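Local structure of rhamnosidase B (Bacillus sp., 2OKX) at residues 818-821 against 822-826; 804-807 against 808-811; 781-784 against 785-789. The protein hydrolyses terminal alpha-L-rhamnose residues from glycosides, as a glycoside hydrolase of family 78, probably with inversion at the anomeric carbon. One frame throughout, in Å; residues are numbered along the deposited sequence.

Contact 1 of 3, residues 818-821 against 822-826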
ATOM      1  N   THR A 818     -28.763   7.492 -15.366  1.00 21.50           N
ATOM      2  CA  THR A 818     -28.645   6.506 -16.434  1.00 22.66           C
ATOM      3  C   THR A 818     -27.261   6.568 -17.081  1.00 21.66           C
ATOM      4  O   THR A 818     -26.661   5.533 -17.386  1.00 20.81           O
ATOM      5  CB  THR A 818     -29.737   6.711 -17.503  1.00 23.89           C
ATOM      6  OG1 THR A 818     -31.024   6.488 -16.911  1.00 24.02           O
ATOM      7  CG2 THR A 818     -29.547   5.730 -18.660  1.00 25.91           C
ATOM      8  N   LEU A 819     -26.755   7.781 -17.277  1.00 20.68           N
ATOM      9  CA  LEU A 819     -25.436   7.968 -17.865  1.00 22.88           C
ATOM     10  C   LEU A 819     -24.388   7.399 -16.910  1.00 22.65           C
ATOM     11  O   LEU A 819     -23.372   6.849 -17.338  1.00 21.42           O
ATOM     12  CB  LEU A 819     -25.156   9.454 -18.090  1.00 24.83           C
ATOM     13  CG  LEU A 819     -23.816   9.758 -18.765  1.00 29.52           C
ATOM     14  CD1 LEU A 819     -23.810   9.168 -20.172  1.00 32.08           C
ATOM     15  CD2 LEU A 819     -23.589  11.266 -18.816  1.00 30.10           C
ATOM     16  N   MET A 820     -24.644   7.551 -15.614  1.00 20.91           N
ATOM     17  CA  MET A 820     -23.747   7.043 -14.585  1.00 20.12           C
ATOM     18  C   MET A 820     -23.685   5.522 -14.700  1.00 20.43           C
ATOM     19  O   MET A 820     -22.603   4.936 -14.703  1.00 19.45           O
ATOM     20  CB  MET A 820     -24.254   7.445 -13.195  1.00 19.91           C
ATOM     21  CG  MET A 820     -23.349   7.027 -12.042  1.00 20.64           C
ATOM     22  SD  MET A 820     -24.201   7.060 -10.439  1.00 22.34           S
ATOM     23  CE  MET A 820     -24.532   8.813 -10.259  1.00 20.23           C
ATOM     24  N   LEU A 821     -24.848   4.883 -14.803  1.00 19.30           N
ATOM     25  CA  LEU A 821     -24.893   3.430 -14.927  1.00 19.62           C
ATOM     26  C   LEU A 821     -24.176   2.936 -16.175  1.00 19.75           C
ATOM     27  O   LEU A 821     -23.436   1.951 -16.125  1.00 18.88           O
ATOM     28  CB  LEU A 821     -26.341   2.924 -14.952  1.00 19.14           C
ATOM     29  CG  LEU A 821     -27.120   2.988 -13.640  1.00 19.14           C
ATOM     30  CD1 LEU A 821     -28.417   2.201 -13.790  1.00 17.95           C
ATOM     31  CD2 LEU A 821     -26.281   2.405 -12.512  1.00 17.53           C
ATOM     32  N   ASP A 822     -24.397   3.607 -17.299  1.00 18.94           N
ATOM     33  CA  ASP A 822     -23.740   3.187 -18.528  1.00 21.26           C
ATOM     34  C   ASP A 822     -22.230   3.351 -18.441  1.00 19.68           C
ATOM     35  O   ASP A 822     -21.483   2.552 -19.008  1.00 20.61           O
ATOM     36  CB  ASP A 822     -24.287   3.952 -19.734  1.00 22.54           C
ATOM     37  CG  ASP A 822     -25.674   3.486 -20.133  1.00 25.50           C
ATOM     38  OD1 ASP A 822     -26.012   2.312 -19.869  1.00 24.75           O
ATOM     39  OD2 ASP A 822     -26.421   4.284 -20.726  1.00 29.24           O
ATOM     40  N   ASP A 823     -21.777   4.379 -17.733  1.00 18.27           N
ATOM     41  CA  ASP A 823     -20.345   4.600 -17.584  1.00 19.71           C
ATOM     42  C   ASP A 823     -19.768   3.473 -16.727  1.00 19.46           C
ATOM     43  O   ASP A 823     -18.716   2.913 -17.042  1.00 17.81           O
ATOM     44  CB  ASP A 823     -20.065   5.948 -16.915  1.00 19.96           C
ATOM     45  CG  ASP A 823     -18.606   6.365 -17.036  1.00 23.83           C
ATOM     46  OD1 ASP A 823     -18.248   6.992 -18.055  1.00 22.38           O
ATOM     47  OD2 ASP A 823     -17.814   6.053 -16.120  1.00 22.43           O
ATOM     48  N   ILE A 824     -20.459   3.145 -15.638  1.00 19.08           N
ATOM     49  CA  ILE A 824     -20.009   2.076 -14.760  1.00 18.70           C
ATOM     50  C   ILE A 824     -19.940   0.770 -15.549  1.00 19.00           C
ATOM     51  O   ILE A 824     -18.943   0.048 -15.486  1.00 20.62           O
ATOM     52  CB  ILE A 824     -20.960   1.919 -13.545  1.00 18.58           C
ATOM     53  CG1 ILE A 824     -20.785   3.112 -12.602  1.00 18.34           C
ATOM     54  CG2 ILE A 824     -20.675   0.614 -12.804  1.00 17.48           C
ATOM     55  CD1 ILE A 824     -21.792   3.158 -11.466  1.00 19.98           C
ATOM     56  N   ARG A 825     -20.994   0.474 -16.302  1.00 18.37           N
ATOM     57  CA  ARG A 825     -21.032  -0.744 -17.105  1.00 18.43           C
ATOM     58  C   ARG A 825     -19.825  -0.839 -18.037  1.00 18.98           C
ATOM     59  O   ARG A 825     -19.179  -1.879 -18.117  1.00 18.99           O
ATOM     60  CB  ARG A 825     -22.315  -0.792 -17.936  1.00 18.17           C
ATOM     61  CG  ARG A 825     -23.561  -1.102 -17.123  1.00 18.50           C
ATOM     62  CD  ARG A 825     -24.823  -0.645 -17.827  1.00 19.59           C
ATOM     63  NE  ARG A 825     -26.015  -1.080 -17.104  1.00 19.56           N
ATOM     64  CZ  ARG A 825     -27.180  -0.442 -17.124  1.00 20.68           C
ATOM     65  NH1 ARG A 825     -27.321   0.677 -17.825  1.00 20.30           N
ATOM     66  NH2 ARG A 825     -28.208  -0.933 -16.447  1.00 18.42           N
ATOM     67  N   ARG A 826     -19.525   0.251 -18.732  1.00 18.62           N
ATOM     68  CA  ARG A 826     -18.408   0.269 -19.666  1.00 21.83           C
ATOM     69  C   ARG A 826     -17.049   0.177 -18.986  1.00 21.81           C
ATOM     70  O   ARG A 826     -16.242  -0.705 -19.295  1.00 21.10           O
ATOM     71  CB  ARG A 826     -18.458   1.535 -20.531  0.54 22.72           C
ATOM     72  CG  ARG A 826     -17.202   1.756 -21.372  0.54 26.97           C
ATOM     73  CD  ARG A 826     -17.346   2.904 -22.376  0.54 28.88           C
ATOM     74  NE  ARG A 826     -17.894   4.121 -21.782  0.54 31.37           N
ATOM     75  CZ  ARG A 826     -19.191   4.413 -21.744  0.54 31.68           C
ATOM     76  NH1 ARG A 826     -20.073   3.574 -22.269  0.54 32.30           N
ATOM     77  NH2 ARG A 826     -19.606   5.540 -21.180  0.54 32.00           N
TER
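Leu821 and Arg825 meet twice on one turn of helix. The backbone N of Arg825 donates to Leu821 O at 2.9 Å, a nearly straight bond, and the guanidinium then lies against the leucine side chain, with Leu821 CB 3.8 Å from NH1 over one face. At its edge, NH1 makes a salt bridge to OD1 of Asp822 at 2.9 Å, close to the guanidinium plane but reaching the carboxylate from above its plane. Arginine suits this place because its remaining nitrogens serve two more acids: NE pairs with Asp543 and NH2 with Asp897, so three carboxylates hold its rotation, and its positive charge probably offsets part of theirs. All this belongs to helix 817-833 of the catalytic alpha-barrel domain, where the i to i+4 pattern continues from Ile824 N to Met820 O at 2.9 Å. On the buried side Ile824, its CG1 beside the backbone N (chi1 -71°), brings CD1 to 4.2 Å from Met820 CG. Both are apolar, as suits burial against Leu546 of helix 544-559 and Phe871 of helix 868-876. At the more exposed flank Thr818 and Asp822 run side by side, CG2 4.0 Å from OD2.

Contact 2 of 3, residues 804-807 against 808-811; sequences SFFY and YEAL
Tyr807 and Leu811 form the closely fitted end of this helical turn. Leu811 CD1 sits over one face of the tyrosine ring, a CH-pi contact 4.0 Å from the centroid of Tyr807. With CG of Tyr807 anti to the nitrogen (chi1 176°), the ring projects outward from the helix, and the branches of Leu811 lean back over it; the phenol hydroxyl is satisfied by Leu788 O. Equally close is Tyr808, whose ring has Ser804 O 3.2 Å from its CG, over one face, the same oxygen that accepts the Tyr808 backbone N at 2.8 Å. Serine is small enough for its CB to lie 4.0 Å from Tyr808 CZ, and its hydroxyl bonds to Tyr843. Glu809, alone in being partly exposed, marks the side nearer solvent. Its CD comes to the edge of the Phe805 ring, 3.8 Å from CE1, with carboxylate and ring planes 83° apart, and OE1 lies 3.5 Å from Phe806 CD1. Arg581 makes a salt bridge to OE2, which probably helps the carboxylate to sit beside these rings. Helices 577-590, 764-772 and 817-833 all touch these side chains, in keeping with the helical barrel of this family's catalytic domain.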
ATOM      1  N   SER A 804     -13.337   9.006 -11.668  1.00 21.27           N
ATOM      2  CA  SER A 804     -14.698   8.618 -12.039  1.00 20.04           C
ATOM      3  C   SER A 804     -15.654   8.869 -10.873  1.00 19.50           C
ATOM      4  O   SER A 804     -16.811   9.230 -11.077  1.00 18.67           O
ATOM      5  CB  SER A 804     -14.758   7.134 -12.424  1.00 21.05           C
ATOM      6  OG  SER A 804     -14.188   6.896 -13.701  1.00 19.35           O
ATOM      7  N   PHE A 805     -15.163   8.682  -9.651  1.00 18.61           N
ATOM      8  CA  PHE A 805     -15.987   8.881  -8.458  1.00 19.78           C
ATOM      9  C   PHE A 805     -16.533  10.305  -8.424  1.00 21.23           C
ATOM     10  O   PHE A 805     -17.728  10.519  -8.204  1.00 20.83           O
ATOM     11  CB  PHE A 805     -15.165   8.613  -7.192  1.00 17.88           C
ATOM     12  CG  PHE A 805     -15.996   8.472  -5.941  1.00 17.54           C
ATOM     13  CD1 PHE A 805     -16.718   9.549  -5.437  1.00 18.78           C
ATOM     14  CD2 PHE A 805     -16.040   7.258  -5.260  1.00 19.01           C
ATOM     15  CE1 PHE A 805     -17.475   9.423  -4.269  1.00 18.59           C
ATOM     16  CE2 PHE A 805     -16.790   7.117  -4.093  1.00 16.86           C
ATOM     17  CZ  PHE A 805     -17.510   8.202  -3.594  1.00 18.84           C
ATOM     18  N   PHE A 806     -15.650  11.274  -8.634  1.00 21.15           N
ATOM     19  CA  PHE A 806     -16.050  12.674  -8.631  1.00 22.58           C
ATOM     20  C   PHE A 806     -16.995  12.936  -9.801  1.00 21.29           C
ATOM     21  O   PHE A 806     -17.947  13.707  -9.682  1.00 20.97           O
ATOM     22  CB  PHE A 806     -14.808  13.572  -8.717  1.00 25.06           C
ATOM     23  CG  PHE A 806     -13.897  13.455  -7.524  1.00 28.07           C
ATOM     24  CD1 PHE A 806     -14.329  13.846  -6.263  1.00 30.98           C
ATOM     25  CD2 PHE A 806     -12.612  12.934  -7.658  1.00 31.27           C
ATOM     26  CE1 PHE A 806     -13.496  13.720  -5.145  1.00 33.45           C
ATOM     27  CE2 PHE A 806     -11.771  12.804  -6.549  1.00 32.78           C
ATOM     28  CZ  PHE A 806     -12.213  13.196  -5.292  1.00 32.32           C
ATOM     29  N   TYR A 807     -16.740  12.275 -10.923  1.00 21.17           N
ATOM     30  CA  TYR A 807     -17.581  12.428 -12.107  1.00 20.76           C
ATOM     31  C   TYR A 807     -19.005  11.946 -11.808  1.00 20.93           C
ATOM     32  O   TYR A 807     -19.985  12.574 -12.221  1.00 19.20           O
ATOM     33  CB  TYR A 807     -16.974  11.637 -13.270  1.00 22.81           C
ATOM     34  CG  TYR A 807     -17.792  11.633 -14.544  1.00 22.45           C
ATOM     35  CD1 TYR A 807     -18.283  12.820 -15.094  1.00 24.58           C
ATOM     36  CD2 TYR A 807     -18.053  10.443 -15.211  1.00 23.94           C
ATOM     37  CE1 TYR A 807     -19.016  12.812 -16.280  1.00 24.66           C
ATOM     38  CE2 TYR A 807     -18.779  10.423 -16.394  1.00 25.42           C
ATOM     39  CZ  TYR A 807     -19.258  11.610 -16.922  1.00 25.47           C
ATOM     40  OH  TYR A 807     -19.968  11.577 -18.094  1.00 26.50           O
ATOM     41  N   TYR A 808     -19.116  10.838 -11.081  1.00 18.88           N
ATOM     42  CA  TYR A 808     -20.429  10.297 -10.735  1.00 18.78           C
ATOM     43  C   TYR A 808     -21.156  11.225  -9.761  1.00 19.10           C
ATOM     44  O   TYR A 808     -22.377  11.368  -9.827  1.00 19.32           O
ATOM     45  CB  TYR A 808     -20.296   8.888 -10.140  1.00 16.23           C
ATOM     46  CG  TYR A 808     -19.695   7.865 -11.095  1.00 16.87           C
ATOM     47  CD1 TYR A 808     -19.696   8.078 -12.475  1.00 18.35           C
ATOM     48  CD2 TYR A 808     -19.134   6.679 -10.615  1.00 19.34           C
ATOM     49  CE1 TYR A 808     -19.147   7.130 -13.359  1.00 17.94           C
ATOM     50  CE2 TYR A 808     -18.586   5.730 -11.486  1.00 19.56           C
ATOM     51  CZ  TYR A 808     -18.595   5.962 -12.852  1.00 18.98           C
ATOM     52  OH  TYR A 808     -18.058   5.024 -13.709  1.00 17.84           O
ATOM     53  N   GLU A 809     -20.414  11.855  -8.856  1.00 20.41           N
ATOM     54  CA  GLU A 809     -21.040  12.780  -7.918  1.00 21.74           C
ATOM     55  C   GLU A 809     -21.644  13.926  -8.730  1.00 23.69           C
ATOM     56  O   GLU A 809     -22.709  14.449  -8.392  1.00 22.23           O
ATOM     57  CB  GLU A 809     -20.018  13.320  -6.913  1.00 22.53           C
ATOM     58  CG  GLU A 809     -19.647  12.334  -5.804  1.00 23.43           C
ATOM     59  CD  GLU A 809     -18.739  12.947  -4.744  1.00 23.77           C
ATOM     60  OE1 GLU A 809     -17.558  13.223  -5.046  1.00 22.41           O
ATOM     61  OE2 GLU A 809     -19.209  13.159  -3.608  1.00 26.24           O
ATOM     62  N   ALA A 810     -20.960  14.301  -9.810  1.00 22.07           N
ATOM     63  CA  ALA A 810     -21.432  15.363 -10.686  1.00 23.36           C
ATOM     64  C   ALA A 810     -22.678  14.906 -11.447  1.00 23.59           C
ATOM     65  O   ALA A 810     -23.636  15.671 -11.591  1.00 24.10           O
ATOM     66  CB  ALA A 810     -20.330  15.767 -11.674  1.00 23.93           C
ATOM     67  N   LEU A 811     -22.669  13.665 -11.934  1.00 22.35           N
ATOM     68  CA  LEU A 811     -23.823  13.144 -12.667  1.00 22.13           C
ATOM     69  C   LEU A 811     -25.043  13.048 -11.748  1.00 22.82           C
ATOM     70  O   LEU A 811     -26.173  13.244 -12.187  1.00 21.93           O
ATOM     71  CB  LEU A 811     -23.515  11.767 -13.277  1.00 20.36           C
ATOM     72  CG  LEU A 811     -22.470  11.731 -14.401  1.00 21.55           C
ATOM     73  CD1 LEU A 811     -22.243  10.295 -14.846  1.00 20.45           C
ATOM     74  CD2 LEU A 811     -22.942  12.579 -15.576  1.00 22.26           C
TER

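Contact 3 of 3, residues 781-784 against 785-789; sequences EAVI and EGYLS
Val783 and Tyr787 lie side by side, pointing the same way, with CG1 of the valine 3.8 Å from CZ of the tyrosine. Val783 O sits over one face of that ring, toward its rim, and also accepts the Tyr787 backbone N at 3.3 Å. With CG beside the backbone nitrogen (chi1 -66°), the ring is laid back over the preceding turn, where its CD1 comes within 4.2 Å of Ile784 CD1. The phenol is held from beyond the helix by a hydrogen bond to Arg746 O and an edge-to-face contact with Phe795. Replacing Tyr787 by alanine is likely to leave Val783 CG1 without its neighbour, Arg746 O without this hydrogen bond and Phe795 without its edge-to-face partner. Elsewhere on the turn, Glu781 and Glu785 bring their OE1 atoms to 4.0 Å, with carboxylate planes 76° apart; any repulsion is probably eased by Tyr771, whose hydroxyl is hydrogen-bonded to OE1 of Glu785. Ile784 and Leu788, bulky and apolar, suit the buried side, with Ile784 CG2 4.4 Å from Leu788 CG. Both rest on Tyr771 of helix 764-772, while Tyr787 turns to the loops that hold Arg746, just before strand 747-752, and Pro792.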
ATOM      1  N   GLU A 781     -22.543  26.881 -15.769  1.00 53.53           N
ATOM      2  CA  GLU A 781     -22.964  25.626 -15.165  1.00 52.36           C
ATOM      3  C   GLU A 781     -23.604  24.767 -16.247  1.00 51.17           C
ATOM      4  O   GLU A 781     -23.267  23.593 -16.407  1.00 50.30           O
ATOM      5  CB  GLU A 781     -23.970  25.883 -14.045  1.00 53.12           C
ATOM      6  CG  GLU A 781     -24.378  24.633 -13.289  1.00 54.13           C
ATOM      7  CD  GLU A 781     -25.296  24.934 -12.123  1.00 54.62           C
ATOM      8  OE1 GLU A 781     -25.620  24.001 -11.362  1.00 55.26           O
ATOM      9  OE2 GLU A 781     -25.698  26.106 -11.970  1.00 56.75           O
ATOM     10  N   ALA A 782     -24.525  25.368 -16.993  1.00 49.23           N
ATOM     11  CA  ALA A 782     -25.219  24.674 -18.068  1.00 47.95           C
ATOM     12  C   ALA A 782     -24.220  24.130 -19.080  1.00 47.12           C
ATOM     13  O   ALA A 782     -24.372  23.015 -19.579  1.00 46.61           O
ATOM     14  CB  ALA A 782     -26.195  25.624 -18.758  1.00 48.44           C
ATOM     15  N   VAL A 783     -23.200  24.927 -19.382  1.00 45.96           N
ATOM     16  CA  VAL A 783     -22.178  24.513 -20.335  1.00 45.39           C
ATOM     17  C   VAL A 783     -21.454  23.275 -19.819  1.00 43.72           C
ATOM     18  O   VAL A 783     -21.252  22.312 -20.560  1.00 43.46           O
ATOM     19  CB  VAL A 783     -21.140  25.636 -20.576  1.00 45.84           C
ATOM     20  CG1 VAL A 783     -20.087  25.169 -21.573  1.00 45.56           C
ATOM     21  CG2 VAL A 783     -21.837  26.881 -21.094  1.00 46.87           C
ATOM     22  N   ILE A 784     -21.066  23.304 -18.547  1.00 42.80           N
ATOM     23  CA  ILE A 784     -20.365  22.172 -17.947  1.00 42.17           C
ATOM     24  C   ILE A 784     -21.236  20.918 -18.006  1.00 41.03           C
ATOM     25  O   ILE A 784     -20.749  19.831 -18.318  1.00 41.89           O
ATOM     26  CB  ILE A 784     -19.981  22.458 -16.475  1.00 42.82           C
ATOM     27  CG1 ILE A 784     -19.085  23.698 -16.397  1.00 43.16           C
ATOM     28  CG2 ILE A 784     -19.252  21.260 -15.881  1.00 42.65           C
ATOM     29  CD1 ILE A 784     -17.796  23.585 -17.182  1.00 43.03           C
ATOM     30  N   GLU A 785     -22.526  21.074 -17.721  1.00 39.26           N
ATOM     31  CA  GLU A 785     -23.450  19.946 -17.755  1.00 38.55           C
ATOM     32  C   GLU A 785     -23.496  19.299 -19.134  1.00 37.90           C
ATOM     33  O   GLU A 785     -23.704  18.090 -19.256  1.00 37.11           O
ATOM     34  CB  GLU A 785     -24.850  20.394 -17.331  1.00 39.11           C
ATOM     35  CG  GLU A 785     -24.926  20.786 -15.867  1.00 41.04           C
ATOM     36  CD  GLU A 785     -26.336  21.094 -15.399  1.00 43.15           C
ATOM     37  OE1 GLU A 785     -26.520  21.308 -14.181  1.00 42.64           O
ATOM     38  OE2 GLU A 785     -27.258  21.124 -16.244  1.00 44.96           O
ATOM     39  N   GLY A 786     -23.298  20.105 -20.173  1.00 36.64           N
ATOM     40  CA  GLY A 786     -23.301  19.565 -21.519  1.00 34.96           C
ATOM     41  C   GLY A 786     -22.095  18.661 -21.690  1.00 36.17           C
ATOM     42  O   GLY A 786     -22.177  17.597 -22.313  1.00 36.81           O
ATOM     43  N   TYR A 787     -20.967  19.089 -21.132  1.00 34.66           N
ATOM     44  CA  TYR A 787     -19.734  18.316 -21.204  1.00 36.04           C
ATOM     45  C   TYR A 787     -19.908  17.000 -20.448  1.00 35.05           C
ATOM     46  O   TYR A 787     -19.429  15.956 -20.887  1.00 36.43           O
ATOM     47  CB  TYR A 787     -18.573  19.117 -20.600  1.00 37.57           C
ATOM     48  CG  TYR A 787     -18.203  20.367 -21.379  1.00 39.41           C
ATOM     49  CD1 TYR A 787     -17.442  21.376 -20.789  1.00 38.99           C
ATOM     50  CD2 TYR A 787     -18.607  20.539 -22.705  1.00 40.00           C
ATOM     51  CE1 TYR A 787     -17.094  22.528 -21.498  1.00 40.76           C
ATOM     52  CE2 TYR A 787     -18.264  21.686 -23.423  1.00 41.32           C
ATOM     53  CZ  TYR A 787     -17.510  22.675 -22.813  1.00 42.11           C
ATOM     54  OH  TYR A 787     -17.180  23.815 -23.513  1.00 44.96           O
ATOM     55  N   LEU A 788     -20.599  17.060 -19.313  1.00 33.93           N
ATOM     56  CA  LEU A 788     -20.840  15.871 -18.504  1.00 33.91           C
ATOM     57  C   LEU A 788     -21.579  14.801 -19.305  1.00 35.13           C
ATOM     58  O   LEU A 788     -21.186  13.631 -19.301  1.00 33.96           O
ATOM     59  CB  LEU A 788     -21.650  16.230 -17.250  1.00 30.65           C
ATOM     60  CG  LEU A 788     -21.018  17.210 -16.256  1.00 29.68           C
ATOM     61  CD1 LEU A 788     -21.930  17.364 -15.049  1.00 28.77           C
ATOM     62  CD2 LEU A 788     -19.645  16.710 -15.818  1.00 29.97           C
ATOM     63  N   SER A 789     -22.641  15.202 -19.998  1.00 36.57           N
ATOM     64  CA  SER A 789     -23.424  14.266 -20.800  1.00 39.21           C
ATOM     65  C   SER A 789     -22.737  13.895 -22.113  1.00 40.38           C
ATOM     66  O   SER A 789     -22.979  12.821 -22.663  1.00 41.71           O
ATOM     67  CB  SER A 789     -24.813  14.845 -21.088  1.00 39.70           C
ATOM     68  OG  SER A 789     -24.715  16.096 -21.745  1.00 43.61           O
TER

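Overall arrangement
Along the chain, contact 3 on helix 778-789 comes first, contact 2 on helix 801-813 next and contact 1 on helix 817-833 last. Each stays within its own helix, so none closes a long loop and none encloses or crosses another; they stand in series. Contact 2 is the middle piece, its centre about 13 Å from that of contact 3 and about 11 Å from that of contact 1. The first two helices are tied by a bond from side chain to backbone, the last two by one between side chains, Tyr808 to Asp823. Leu819 touches both Leu811 and Ser789, bringing all three consecutive helices of the catalytic domain together.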